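Local coordinates for protein polymeric immunoglobulin receptor (Mus musculus, PDB 4NOF) that probably binds polymeric immunoglobulins and carries them across epithelial cells, its extracellular part being released as secretory component, at residues 29-32 with 33-36; 82-85 with 86-89. All blocks are in the same frame, centred on the assembly; numbering follows the deposited sequence.

Interaction 1: 29-32 with 33-36; sequences RENA and PSKK
Asn31 and Ser34 join their side chains across a type I turn, each bent back beside its own backbone N. Ser34 OG donates to Asn31 OD1 at 3.2 Å, lying in the amide plane on a lone pair. The other end of the same amide is taken too: Asn31 ND2 binds Asp102 and the carbonyl of Ser100, so an asparagine, with an acceptor and a donor on one flat group, suits this buried site. The backbone closes the same turn, Ser34 N reaching Asn31 O at 3.0 Å. Ala32 and Pro33 fill the two middle positions. The proline ring restricts phi there, and the small side chain of Ala32 leaves room for it. Bends at chi2 (-55°) and chi4 (-57°) fold the Lys36 chain back, and NZ grips two carbonyls: it stands above the carbonyl plane of Ala32 O at 2.8 Å and meets Ser34 O in the carbonyl plane at 3.1 Å. A methionine in its place would probably leave both carbonyls without this donor and the turn freer to shift. Such a side-chain-braced type I turn belongs here to the loop joining strands 21-26 and 36-41, which corresponds to CDR1 of a V-type immunoglobulin domain.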
ATOM      1  N   ARG A  29      -7.973  15.769   4.885  1.00 28.84           N
ATOM      2  CA  ARG A  29      -9.149  16.261   4.154  1.00 31.22           C
ATOM      3  C   ARG A  29      -8.834  16.890   2.793  1.00 28.07           C
ATOM      4  O   ARG A  29      -9.538  16.636   1.819  1.00 28.93           O
ATOM      5  CB  ARG A  29      -9.942  17.236   5.051  1.00 38.47           C
ATOM      6  CG  ARG A  29     -11.357  17.509   4.574  1.00 46.08           C
ATOM      7  CD  ARG A  29     -12.109  18.391   5.557  1.00 53.75           C
ATOM      8  NE  ARG A  29     -11.625  19.776   5.540  1.00 59.71           N
ATOM      9  CZ  ARG A  29     -10.751  20.308   6.397  1.00 66.37           C
ATOM     10  NH1 ARG A  29     -10.218  19.586   7.385  1.00 69.42           N
ATOM     11  NH2 ARG A  29     -10.404  21.587   6.264  1.00 66.97           N
ATOM     12  N   GLU A  30      -7.735  17.648   2.711  1.00 28.86           N
ATOM     13  CA  GLU A  30      -7.277  18.279   1.477  1.00 32.39           C
ATOM     14  C   GLU A  30      -7.226  17.304   0.269  1.00 30.01           C
ATOM     15  O   GLU A  30      -7.453  17.699  -0.873  1.00 31.27           O
ATOM     16  CB  GLU A  30      -5.887  18.935   1.741  1.00 37.01           C
ATOM     17  CG  GLU A  30      -4.892  18.930   0.590  1.00 41.28           C
ATOM     18  CD  GLU A  30      -3.580  19.638   0.924  1.00 46.05           C
ATOM     19  OE1 GLU A  30      -2.929  19.294   1.933  1.00 46.00           O
ATOM     20  OE2 GLU A  30      -3.190  20.537   0.157  1.00 53.44           O
ATOM     21  N   ASN A  31      -6.953  16.029   0.539  1.00 28.09           N
ATOM     22  CA  ASN A  31      -6.799  15.029  -0.513  1.00 25.75           C
ATOM     23  C   ASN A  31      -7.923  14.016  -0.641  1.00 27.87           C
ATOM     24  O   ASN A  31      -7.835  13.089  -1.452  1.00 26.43           O
ATOM     25  CB  ASN A  31      -5.454  14.306  -0.333  1.00 24.93           C
ATOM     26  CG  ASN A  31      -4.301  15.180  -0.756  1.00 23.35           C
ATOM     27  OD1 ASN A  31      -4.248  15.616  -1.899  1.00 27.29           O
ATOM     28  ND2 ASN A  31      -3.417  15.484   0.160  1.00 22.03           N
ATOM     29  N   ALA A  32      -9.016  14.244   0.092  1.00 26.74           N
ATOM     30  CA  ALA A  32     -10.193  13.380   0.046  1.00 27.63           C
ATOM     31  C   ALA A  32     -10.749  13.182  -1.363  1.00 27.91           C
ATOM     32  O   ALA A  32     -11.095  12.059  -1.714  1.00 28.85           O
ATOM     33  CB  ALA A  32     -11.270  13.861   1.022  1.00 30.70           C
ATOM     34  N   PRO A  33     -10.782  14.235  -2.208  1.00 28.87           N
ATOM     35  CA  PRO A  33     -11.243  14.024  -3.585  1.00 29.00           C
ATOM     36  C   PRO A  33     -10.228  13.409  -4.581  1.00 28.79           C
ATOM     37  O   PRO A  33     -10.626  13.077  -5.686  1.00 30.09           O
ATOM     38  CB  PRO A  33     -11.589  15.454  -4.077  1.00 30.67           C
ATOM     39  CG  PRO A  33     -11.373  16.369  -2.934  1.00 31.03           C
ATOM     40  CD  PRO A  33     -10.555  15.661  -1.910  1.00 29.41           C
ATOM     41  N   SER A  34      -8.965  13.253  -4.176  1.00 27.56           N
ATOM     42  CA  SER A  34      -7.885  12.897  -5.067  1.00 27.68           C
ATOM     43  C   SER A  34      -7.738  11.375  -5.225  1.00 23.12           C
ATOM     44  O   SER A  34      -8.309  10.600  -4.483  1.00 22.29           O
ATOM     45  CB  SER A  34      -6.548  13.421  -4.547  1.00 32.72           C
ATOM     46  OG  SER A  34      -6.607  14.706  -3.939  1.00 39.49           O
ATOM     47  N   LYS A  35      -6.946  11.004  -6.205  1.00 21.88           N
ATOM     48  CA  LYS A  35      -6.641   9.597  -6.474  1.00 21.69           C
ATOM     49  C   LYS A  35      -5.957   8.996  -5.253  1.00 19.44           C
ATOM     50  O   LYS A  35      -5.165   9.661  -4.544  1.00 20.77           O
ATOM     51  CB  LYS A  35      -5.744   9.465  -7.711  1.00 24.71           C
ATOM     52  CG  LYS A  35      -5.435   8.039  -8.133  1.00 26.58           C
ATOM     53  CD  LYS A  35      -4.675   7.983  -9.464  1.00 31.50           C
ATOM     54  CE  LYS A  35      -3.272   8.539  -9.297  1.00 35.85           C
ATOM     55  NZ  LYS A  35      -2.426   8.305 -10.503  1.00 40.00           N
ATOM     56  N   LYS A  36      -6.306   7.744  -4.974  1.00 17.42           N
ATOM     57  CA  LYS A  36      -5.720   6.984  -3.885  1.00 17.22           C
ATOM     58  C   LYS A  36      -4.943   5.861  -4.513  1.00 16.73           C
ATOM     59  O   LYS A  36      -5.437   5.233  -5.414  1.00 16.86           O
ATOM     60  CB  LYS A  36      -6.770   6.360  -2.965  1.00 17.56           C
ATOM     61  CG  LYS A  36      -7.877   7.281  -2.399  1.00 20.87           C
ATOM     62  CD  LYS A  36      -7.354   8.469  -1.682  1.00 23.08           C
ATOM     63  CE  LYS A  36      -8.521   9.222  -0.975  1.00 26.77           C
ATOM     64  NZ  LYS A  36      -9.621   9.653  -1.896  1.00 25.29           N
TER

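Interaction 2: 82-85 with 86-89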
ATOM      1  N   HIS A  82      -2.957 -13.851  -0.471  1.00 20.84           N
ATOM      2  CA  HIS A  82      -2.060 -14.854  -1.036  1.00 21.31           C
ATOM      3  C   HIS A  82      -0.637 -14.328  -1.143  1.00 19.51           C
ATOM      4  O   HIS A  82       0.004 -14.400  -2.184  1.00 19.48           O
ATOM      5  CB  HIS A  82      -2.578 -15.305  -2.414  1.00 23.70           C
ATOM      6  CG  HIS A  82      -3.951 -15.902  -2.358  1.00 29.62           C
ATOM      7  ND1 HIS A  82      -5.040 -15.336  -2.987  1.00 33.18           N
ATOM      8  CD2 HIS A  82      -4.425 -16.981  -1.689  1.00 33.06           C
ATOM      9  CE1 HIS A  82      -6.120 -16.057  -2.732  1.00 33.60           C
ATOM     10  NE2 HIS A  82      -5.775 -17.058  -1.944  1.00 35.09           N
ATOM     11  N   LEU A  83      -0.141 -13.783  -0.040  1.00 19.80           N
ATOM     12  CA  LEU A  83       1.179 -13.170  -0.044  1.00 19.43           C
ATOM     13  C   LEU A  83       2.286 -14.111  -0.491  1.00 22.59           C
ATOM     14  O   LEU A  83       2.287 -15.295  -0.116  1.00 22.86           O
ATOM     15  CB  LEU A  83       1.501 -12.634   1.325  1.00 19.86           C
ATOM     16  CG  LEU A  83       0.667 -11.415   1.728  1.00 21.11           C
ATOM     17  CD1 LEU A  83       0.777 -11.164   3.224  1.00 21.57           C
ATOM     18  CD2 LEU A  83       1.122 -10.199   0.951  1.00 20.12           C
ATOM     19  N   THR A  84       3.194 -13.571  -1.300  1.00 22.45           N
ATOM     20  CA  THR A  84       4.401 -14.240  -1.779  1.00 25.89           C
ATOM     21  C   THR A  84       5.658 -13.563  -1.244  1.00 24.36           C
ATOM     22  O   THR A  84       5.627 -12.403  -0.808  1.00 22.05           O
ATOM     23  CB  THR A  84       4.514 -14.208  -3.321  1.00 28.82           C
ATOM     24  OG1 THR A  84       4.707 -12.866  -3.803  1.00 30.84           O
ATOM     25  CG2 THR A  84       3.272 -14.811  -3.962  1.00 31.97           C
ATOM     26  N   HIS A  85       6.789 -14.258  -1.286  1.00 26.20           N
ATOM     27  CA  HIS A  85       7.994 -13.594  -0.825  1.00 28.16           C
ATOM     28  C   HIS A  85       8.332 -12.356  -1.671  1.00 24.46           C
ATOM     29  O   HIS A  85       8.862 -11.369  -1.168  1.00 23.21           O
ATOM     30  CB  HIS A  85       9.203 -14.514  -0.715  1.00 31.52           C
ATOM     31  CG  HIS A  85      10.339 -13.864   0.006  1.00 36.48           C
ATOM     32  ND1 HIS A  85      11.478 -13.425  -0.632  1.00 40.21           N
ATOM     33  CD2 HIS A  85      10.476 -13.514   1.309  1.00 38.32           C
ATOM     34  CE1 HIS A  85      12.284 -12.865   0.254  1.00 41.06           C
ATOM     35  NE2 HIS A  85      11.698 -12.903   1.437  1.00 40.41           N
ATOM     36  N   ASN A  86       7.953 -12.370  -2.933  1.00 23.14           N
ATOM     37  CA  ASN A  86       8.187 -11.234  -3.802  1.00 25.52           C
ATOM     38  C   ASN A  86       7.368  -9.985  -3.431  1.00 21.95           C
ATOM     39  O   ASN A  86       7.711  -8.893  -3.851  1.00 22.04           O
ATOM     40  CB  ASN A  86       7.910 -11.611  -5.247  1.00 31.51           C
ATOM     41  CG  ASN A  86       9.051 -12.436  -5.867  1.00 36.52           C
ATOM     42  OD1 ASN A  86      10.154 -12.539  -5.302  1.00 36.60           O
ATOM     43  ND2 ASN A  86       8.779 -13.029  -7.016  1.00 37.84           N
ATOM     44  N   ASP A  87       6.296 -10.172  -2.659  1.00 19.03           N
ATOM     45  CA  ASP A  87       5.493  -9.048  -2.138  1.00 17.60           C
ATOM     46  C   ASP A  87       6.231  -8.290  -1.033  1.00 16.91           C
ATOM     47  O   ASP A  87       5.859  -7.178  -0.712  1.00 16.95           O
ATOM     48  CB  ASP A  87       4.147  -9.528  -1.580  1.00 18.11           C
ATOM     49  CG  ASP A  87       3.197 -10.059  -2.665  1.00 19.78           C
ATOM     50  OD1 ASP A  87       3.221  -9.514  -3.795  1.00 20.85           O
ATOM     51  OD2 ASP A  87       2.415 -10.993  -2.364  1.00 21.21           O
ATOM     52  N   ALA A  88       7.239  -8.894  -0.422  1.00 16.90           N
ATOM     53  CA  ALA A  88       7.941  -8.225   0.656  1.00 17.68           C
ATOM     54  C   ALA A  88       8.632  -6.979   0.173  1.00 16.99           C
ATOM     55  O   ALA A  88       9.160  -6.930  -0.947  1.00 18.36           O
ATOM     56  CB  ALA A  88       8.960  -9.149   1.322  1.00 19.06           C
ATOM     57  N   GLY A  89       8.702  -5.996   1.073  1.00 16.94           N
ATOM     58  CA  GLY A  89       9.483  -4.799   0.840  1.00 16.04           C
ATOM     59  C   GLY A  89       8.700  -3.541   1.181  1.00 15.45           C
ATOM     60  O   GLY A  89       7.639  -3.592   1.822  1.00 15.16           O
TER
HETATM   61  O   HOH W   1      11.256 -13.933  -2.971  1.00 50.44           O
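Thr84 and Asp87 exchange hydrogen bonds between backbone and side chain over a single 3-10 turn. Thr84 N points almost straight at Asp87 OD2 (2.9 Å, 168°), meeting the oxygen from above the carboxylate plane. In return Asp87 N lies 3.3 Å from Thr84 OG1, a weak bond made possible because chi1 of 67° sets the hydroxyl between the threonine's backbone N and carbonyl carbon. This exchange recalls a capping box, with one arm poor.

Backbone bonds make the turn itself. Asp87 N also reaches Thr84 O at 3.0 Å, and Ala88 N follows one residue later to His85 O at 3.1 Å. Gly89 then opens the next strand at backbone angles that would press a beta carbon against the preceding carbonyl, so glycine fits the exit.

Charge enters through Arg63, whose NH1 forms a salt bridge with Asp87 OD2, the oxygen that also accepts from Thr84.

Methyl groups line these polar atoms in van der Waals contact, carbon against oxygen. Leu83 CD2 lies 3.6 Å from Asp87 OD2, flanking the carboxylate, while Ala88 CB is 3.3 Å from His85 O, where a compact side chain suits the tight bend. The apolar packing is with strand 102-111, Leu83 on Leu108 and Ala88 on Val110.

One water serves the exposed side, donating to Asn86 OD1 at 2.9 Å; its very short approach to His85 ND1 is doubtful.

With Tyr91 OH bonded to Asp87 O, as in a tyrosine corner, the chemistry is that of the Asp-x-Gly-x-Tyr motif of V-set domains. In the buried carboxylate OD2 takes an arginine and an amide N-H, and OD1 is hydrogen-bonded elsewhere in the domain, which would be expected to favour the ionised form and to fix the turn against the domain.

Interactions 1 and 2 follow in series along the chain and lie on opposite sides of its centre, about 28 Å apart between centres and 17 Å between nearest atoms. Each sits in a loop that passes from the three-stranded sheet to the five-stranded one: interaction 1 lies between strands 21-26 and 36-41, interaction 2 between strands 75-80 and 89-95. The strands they leave are neighbours, as are those they enter, and the Cys25-Cys93 disulfide ties the two sheets together. Strand 102-111 runs past both, offering Asp102 to interaction 1 and Leu108 and Val110 to interaction 2. The two turns thus shape opposite ends of one V-type sandwich.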